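Local structure of enterobactin synthetase component F-related protein (Vibrio cholerae serotype O1, 4OXI) at residues S293-I298 with E314-R319; P328-S333 with Q350-P355. The protein probably binds ATP and activates glycine as its adenylate, glycyl-adenosine-5'-phosphate, as an adenylation-domain ligase of a pathway that modifies lipopolysaccharide. One frame throughout, in Å; residues are numbered along the deposited sequence.

Interaction 1: S293-I298 with E314-R319; sequences SPAEFI and ELALQR
Leu315 meets Pro294 where helix 311-318 passes the first turn of helix 294-301. Its CG stands anti to the backbone N (chi1 175°), which brings the CD2 branch of Leu315 to 4.0 Å from CD of Pro294. Proline suits this first turn, since its ring replaces an N-H that would have no helical acceptor and adds an apolar surface for the leucine. One residue on, Ala316 faces Ala295, and the two methyls touch CB to CB at 4.1 Å. Such short side chains allow the backbones to come close, with 6.0 Å between the CA atoms of Ala295 and Ala316.

Arg319, just past the helix end, turns from apolar packing to charge. Its chain bends at chi3 (53°) and carries the guanidinium back to Glu296, itself bent at chi2, to form a salt bridge. Arg319 NH1 donates to Glu296 OE1, which lies almost in the guanidinium plane, while NH1 comes to the syn side of the carboxylate from well out of its plane. Arg319 NE reaches Glu296 OE1 at 3.1 Å, but only weakly, so one carboxylate oxygen takes both N-H groups while the two planes stand 41° apart. Over one face of the guanidinium lies CB of Ser293, 3.5 Å from Arg319 NH1. The long, flexible arginine and glutamate thus close the more exposed margin of a contact whose alanines are buried.

Trp306 of strand 305-308 packs on Pro294, while helix 342-352 covers Leu317 through Leu344 and Gln347. The contact pairs helices 294-301 and 311-318, the elements on either side of that strand in the chain.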
loop_
_atom_site.group_PDB
_atom_site.type_symbol
_atom_site.label_atom_id
_atom_site.label_comp_id
_atom_site.label_asym_id
_atom_site.label_seq_id
_atom_site.Cartn_x
_atom_site.Cartn_y
_atom_site.Cartn_z
ATOM N N SER A 293 18.731 -3.220 -3.101
ATOM C CA SER A 293 19.365 -3.161 -4.423
ATOM C C SER A 293 18.337 -3.322 -5.552
ATOM O O SER A 293 18.301 -4.346 -6.240
ATOM C CB SER A 293 20.460 -4.215 -4.529
ATOM O OG SER A 293 19.973 -5.470 -4.108
ATOM N N PRO A 294 17.491 -2.303 -5.747
ATOM C CA PRO A 294 16.375 -2.462 -6.680
ATOM C C PRO A 294 16.808 -2.533 -8.147
ATOM O O PRO A 294 16.278 -3.363 -8.893
ATOM C CB PRO A 294 15.514 -1.221 -6.406
ATOM C CG PRO A 294 16.480 -0.208 -5.871
ATOM C CD PRO A 294 17.463 -0.999 -5.058
ATOM N N ALA A 295 17.757 -1.693 -8.550
ATOM C CA ALA A 295 18.234 -1.711 -9.925
ATOM C C ALA A 295 18.886 -3.046 -10.283
ATOM O O ALA A 295 18.658 -3.594 -11.371
ATOM C CB ALA A 295 19.194 -0.554 -10.168
ATOM N N GLU A 296 19.702 -3.577 -9.379
ATOM C CA GLU A 296 20.272 -4.905 -9.605
ATOM C C GLU A 296 19.192 -5.981 -9.705
ATOM O O GLU A 296 19.308 -6.907 -10.509
ATOM C CB GLU A 296 21.259 -5.285 -8.507
ATOM C CG GLU A 296 22.490 -4.403 -8.431
ATOM C CD GLU A 296 22.350 -3.319 -7.384
ATOM O OE1 GLU A 296 23.283 -3.155 -6.565
ATOM O OE2 GLU A 296 21.300 -2.633 -7.371
ATOM N N PHE A 297 18.147 -5.874 -8.888
ATOM C CA PHE A 297 17.061 -6.850 -8.972
ATOM C C PHE A 297 16.386 -6.758 -10.351
ATOM O O PHE A 297 16.164 -7.766 -11.012
ATOM C CB PHE A 297 16.044 -6.647 -7.831
ATOM C CG PHE A 297 15.009 -7.748 -7.740
ATOM C CD1 PHE A 297 13.758 -7.595 -8.308
ATOM C CD2 PHE A 297 15.299 -8.940 -7.094
ATOM C CE1 PHE A 297 12.820 -8.610 -8.229
ATOM C CE2 PHE A 297 14.371 -9.959 -7.018
ATOM C CZ PHE A 297 13.127 -9.799 -7.583
ATOM N N ILE A 298 16.084 -5.537 -10.789
ATOM C CA ILE A 298 15.415 -5.337 -12.074
ATOM C C ILE A 298 16.240 -5.944 -13.199
ATOM O O ILE A 298 15.735 -6.736 -13.999
ATOM C CB ILE A 298 15.187 -3.827 -12.356
ATOM C CG1 ILE A 298 14.028 -3.296 -11.497
ATOM C CG2 ILE A 298 14.909 -3.598 -13.833
ATOM C CD1 ILE A 298 14.223 -1.873 -11.005
ATOM N N GLU A 314 16.720 7.289 -5.660
ATOM C CA GLU A 314 17.834 7.879 -4.929
ATOM C C GLU A 314 18.791 6.802 -4.467
ATOM O O GLU A 314 20.011 6.938 -4.586
ATOM C CB GLU A 314 17.329 8.663 -3.726
ATOM C CG GLU A 314 16.796 10.024 -4.089
ATOM C CD GLU A 314 16.716 10.934 -2.883
ATOM O OE1 GLU A 314 17.060 12.134 -3.013
ATOM O OE2 GLU A 314 16.316 10.441 -1.808
ATOM N N LEU A 315 18.221 5.727 -3.938
ATOM C CA LEU A 315 19.001 4.584 -3.491
ATOM C C LEU A 315 19.828 3.983 -4.629
ATOM O O LEU A 315 21.011 3.682 -4.460
ATOM C CB LEU A 315 18.070 3.532 -2.907
ATOM C CG LEU A 315 18.698 2.205 -2.502
ATOM C CD1 LEU A 315 19.860 2.417 -1.533
ATOM C CD2 LEU A 315 17.637 1.332 -1.865
ATOM N N ALA A 316 19.204 3.807 -5.787
ATOM C CA ALA A 316 19.911 3.242 -6.925
ATOM C C ALA A 316 21.082 4.141 -7.336
ATOM O O ALA A 316 22.129 3.642 -7.752
ATOM C CB ALA A 316 18.960 3.019 -8.087
ATOM N N LEU A 317 20.899 5.459 -7.205
ATOM C CA LEU A 317 21.954 6.430 -7.503
ATOM C C LEU A 317 23.088 6.386 -6.489
ATOM O O LEU A 317 24.262 6.533 -6.853
ATOM C CB LEU A 317 21.387 7.849 -7.574
ATOM C CG LEU A 317 20.617 8.142 -8.858
ATOM C CD1 LEU A 317 19.882 9.471 -8.776
ATOM C CD2 LEU A 317 21.562 8.112 -10.047
ATOM N N GLN A 318 22.737 6.190 -5.219
ATOM C CA GLN A 318 23.734 6.114 -4.155
ATOM C C GLN A 318 24.651 4.909 -4.353
ATOM O O GLN A 318 25.842 4.972 -4.050
ATOM C CB GLN A 318 23.061 6.083 -2.773
ATOM C CG GLN A 318 22.533 7.454 -2.323
ATOM C CD GLN A 318 21.419 7.381 -1.273
ATOM O OE1 GLN A 318 21.181 6.333 -0.658
ATOM N NE2 GLN A 318 20.725 8.504 -1.073
ATOM N N ARG A 319 24.098 3.823 -4.881
ATOM C CA ARG A 319 24.876 2.610 -5.120
ATOM C C ARG A 319 25.582 2.609 -6.470
ATOM O O ARG A 319 26.163 1.596 -6.859
ATOM C CB ARG A 319 23.968 1.386 -5.048
ATOM C CG ARG A 319 23.220 1.255 -3.744
ATOM C CD ARG A 319 22.149 0.196 -3.870
ATOM N NE ARG A 319 22.711 -1.058 -4.363
ATOM C CZ ARG A 319 23.286 -1.968 -3.581
ATOM N NH1 ARG A 319 23.770 -3.091 -4.104
ATOM N NH2 ARG A 319 23.373 -1.752 -2.272
#

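Interaction 2: P328-S333 with Q350-P355; sequences PSLRLS and QATQQP
Gln354 reaches across to the backbone of 328-333 with its amide: Gln354 NE2 donates to O of Pro328 at 2.9 Å, approaching from above the carbonyl plane, 48° out of it, rather than along a lone pair. Gln354 NE2 also donates to Thr352 O, 3.1 Å away, so two bonds fix the rotation of the amide. At its other end, Gln354 OE1 lies 3.3 Å from CB of Arg331. Glutamine fits here because its side chain, extended beyond CG, is long enough to carry an N-H donor across to the other segment's carbonyl.

Farther along, N of Ser333 donates to O of Pro355 at 3.2 Å, joining the two segments where parallel strands 332-336 and 356-360 begin. Between these bonds, the CG2 methyl of Thr352 packs 3.7 Å from CB of Leu330, and CD of Pro355 lies against O of Arg331.

The next shell holds this arrangement in place. With chi1 at 70°, Thr352 OG1 sits where it accepts from N of Gln354 (3.0 Å), an ST turn at the end of the helix, while its methyl is left for Leu330. A water bonds to that OG1 and to Ser333 OG, and donates to O of Leu330 and O of Pro355. Trp348 NE1 also bonds to Ser333 OG, and the guanidinium of Arg331 leads away to a salt bridge with Asp256.

The two direct hydrogen bonds that cross between the segments join uncharged groups, and their acceptors, Pro328 O and Pro355 O, are backbone carbonyls. Bound by four polar atoms, the water acts as part of the structure, linking buried hydroxyls to main-chain oxygens where helix gives way to strand.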
loop_
_atom_site.group_PDB
_atom_site.type_symbol
_atom_site.label_atom_id
_atom_site.label_comp_id
_atom_site.label_asym_id
_atom_site.label_seq_id
_atom_site.Cartn_x
_atom_site.Cartn_y
_atom_site.Cartn_z
ATOM N N PRO A 328 17.660 -1.703 -19.846
ATOM C CA PRO A 328 16.896 -1.775 -21.099
ATOM C C PRO A 328 15.599 -2.555 -21.011
ATOM O O PRO A 328 14.725 -2.322 -21.830
ATOM C CB PRO A 328 17.849 -2.517 -22.054
ATOM C CG PRO A 328 18.780 -3.274 -21.166
ATOM C CD PRO A 328 18.970 -2.376 -19.968
ATOM N N SER A 329 15.463 -3.482 -20.070
ATOM C CA SER A 329 14.245 -4.302 -20.045
ATOM C C SER A 329 13.018 -3.564 -19.474
ATOM O O SER A 329 11.886 -3.996 -19.691
ATOM C CB SER A 329 14.471 -5.602 -19.265
ATOM O OG SER A 329 14.557 -5.347 -17.860
ATOM N N LEU A 330 13.238 -2.460 -18.760
ATOM C CA LEU A 330 12.168 -1.832 -17.963
ATOM C C LEU A 330 11.333 -0.855 -18.781
ATOM O O LEU A 330 11.661 0.335 -18.857
ATOM C CB LEU A 330 12.768 -1.090 -16.761
ATOM C CG LEU A 330 12.021 -1.197 -15.425
ATOM C CD1 LEU A 330 12.374 -0.035 -14.515
ATOM C CD2 LEU A 330 10.518 -1.313 -15.616
ATOM N N ARG A 331 10.245 -1.336 -19.371
ATOM C CA ARG A 331 9.502 -0.512 -20.338
ATOM C C ARG A 331 8.461 0.388 -19.684
ATOM O O ARG A 331 8.026 1.376 -20.281
ATOM C CB ARG A 331 8.868 -1.378 -21.432
ATOM C CG ARG A 331 7.593 -2.109 -21.035
ATOM C CD ARG A 331 7.121 -2.997 -22.200
ATOM N NE ARG A 331 5.853 -3.661 -21.919
ATOM C CZ ARG A 331 4.661 -3.075 -22.035
ATOM N NH1 ARG A 331 4.567 -1.803 -22.416
ATOM N NH2 ARG A 331 3.559 -3.755 -21.753
ATOM N N LEU A 332 8.070 0.056 -18.456
ATOM C CA LEU A 332 7.148 0.901 -17.710
ATOM C C LEU A 332 7.585 1.067 -16.253
ATOM O O LEU A 332 7.637 0.089 -15.499
ATOM C CB LEU A 332 5.723 0.344 -17.776
ATOM C CG LEU A 332 4.887 0.572 -19.040
ATOM C CD1 LEU A 332 3.711 -0.392 -19.077
ATOM C CD2 LEU A 332 4.389 2.015 -19.123
ATOM N N SER A 333 7.873 2.311 -15.867
ATOM C CA SER A 333 8.312 2.644 -14.517
ATOM C C SER A 333 7.271 3.525 -13.872
ATOM O O SER A 333 7.041 4.652 -14.338
ATOM C CB SER A 333 9.628 3.422 -14.564
ATOM O OG SER A 333 10.705 2.596 -14.982
ATOM N N GLN A 350 16.891 7.900 -18.105
ATOM C CA GLN A 350 18.112 7.678 -18.884
ATOM C C GLN A 350 18.572 6.232 -18.782
ATOM O O GLN A 350 19.120 5.679 -19.738
ATOM C CB GLN A 350 19.231 8.627 -18.450
ATOM C CG GLN A 350 19.104 10.039 -19.031
ATOM C CD GLN A 350 19.083 10.047 -20.558
ATOM O OE1 GLN A 350 20.115 9.837 -21.206
ATOM N NE2 GLN A 350 17.903 10.277 -21.141
ATOM N N ALA A 351 18.346 5.608 -17.628
ATOM C CA ALA A 351 18.715 4.199 -17.466
ATOM C C ALA A 351 17.803 3.290 -18.261
ATOM O O ALA A 351 18.266 2.311 -18.839
ATOM C CB ALA A 351 18.712 3.798 -16.008
ATOM N N THR A 352 16.505 3.592 -18.289
ATOM C CA THR A 352 15.575 2.704 -18.988
ATOM C C THR A 352 15.381 3.112 -20.448
ATOM O O THR A 352 15.033 2.274 -21.278
ATOM C CB THR A 352 14.160 2.643 -18.308
ATOM O OG1 THR A 352 13.472 3.889 -18.495
ATOM C CG2 THR A 352 14.265 2.334 -16.816
ATOM N N GLN A 353 15.583 4.404 -20.737
ATOM C CA GLN A 353 15.239 5.003 -22.029
ATOM C C GLN A 353 13.772 4.793 -22.356
ATOM O O GLN A 353 13.378 4.845 -23.521
ATOM C CB GLN A 353 16.123 4.454 -23.163
ATOM C CG GLN A 353 17.612 4.718 -22.959
ATOM C CD GLN A 353 17.963 6.176 -23.176
ATOM O OE1 GLN A 353 17.504 6.790 -24.135
ATOM N NE2 GLN A 353 18.764 6.740 -22.278
ATOM N N GLN A 354 12.958 4.559 -21.330
ATOM C CA GLN A 354 11.555 4.219 -21.554
ATOM C C GLN A 354 10.593 4.993 -20.629
ATOM O O GLN A 354 11.047 5.691 -19.722
ATOM C CB GLN A 354 11.406 2.693 -21.507
ATOM C CG GLN A 354 11.971 2.057 -22.789
ATOM C CD GLN A 354 12.025 0.550 -22.747
ATOM O OE1 GLN A 354 11.207 -0.120 -23.361
ATOM N NE2 GLN A 354 13.008 0.005 -22.034
ATOM N N PRO A 355 9.273 4.927 -20.895
ATOM C CA PRO A 355 8.339 5.773 -20.132
ATOM C C PRO A 355 8.417 5.673 -18.592
ATOM O O PRO A 355 8.600 4.591 -18.026
ATOM C CB PRO A 355 6.966 5.300 -20.623
ATOM C CG PRO A 355 7.207 4.880 -22.055
ATOM C CD PRO A 355 8.616 4.300 -22.067
HETATM O O HOH W 1 10.847 2.899 -17.884
#

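Overall arrangement
Followed from the N terminus, the chain first enters helix 294-301, runs through strand 305-308 and returns in helix 311-318, where interaction 1 closes a loop with 15 residues between its segments. Interaction 2 opens only afterwards, at 328-333, and closes at 350-355 once helix 342-352 has been passed, so the two are in series, neither nested nor crossed. The second loop belongs to the beta-alpha-beta unit of strands 332-336 and 356-360, which lie parallel to 305-308 in one sheet. Although their centres are 14 Å apart, the contacts touch: Ile298 packs against Leu330, joining the helix pair to the start of the crossover unit.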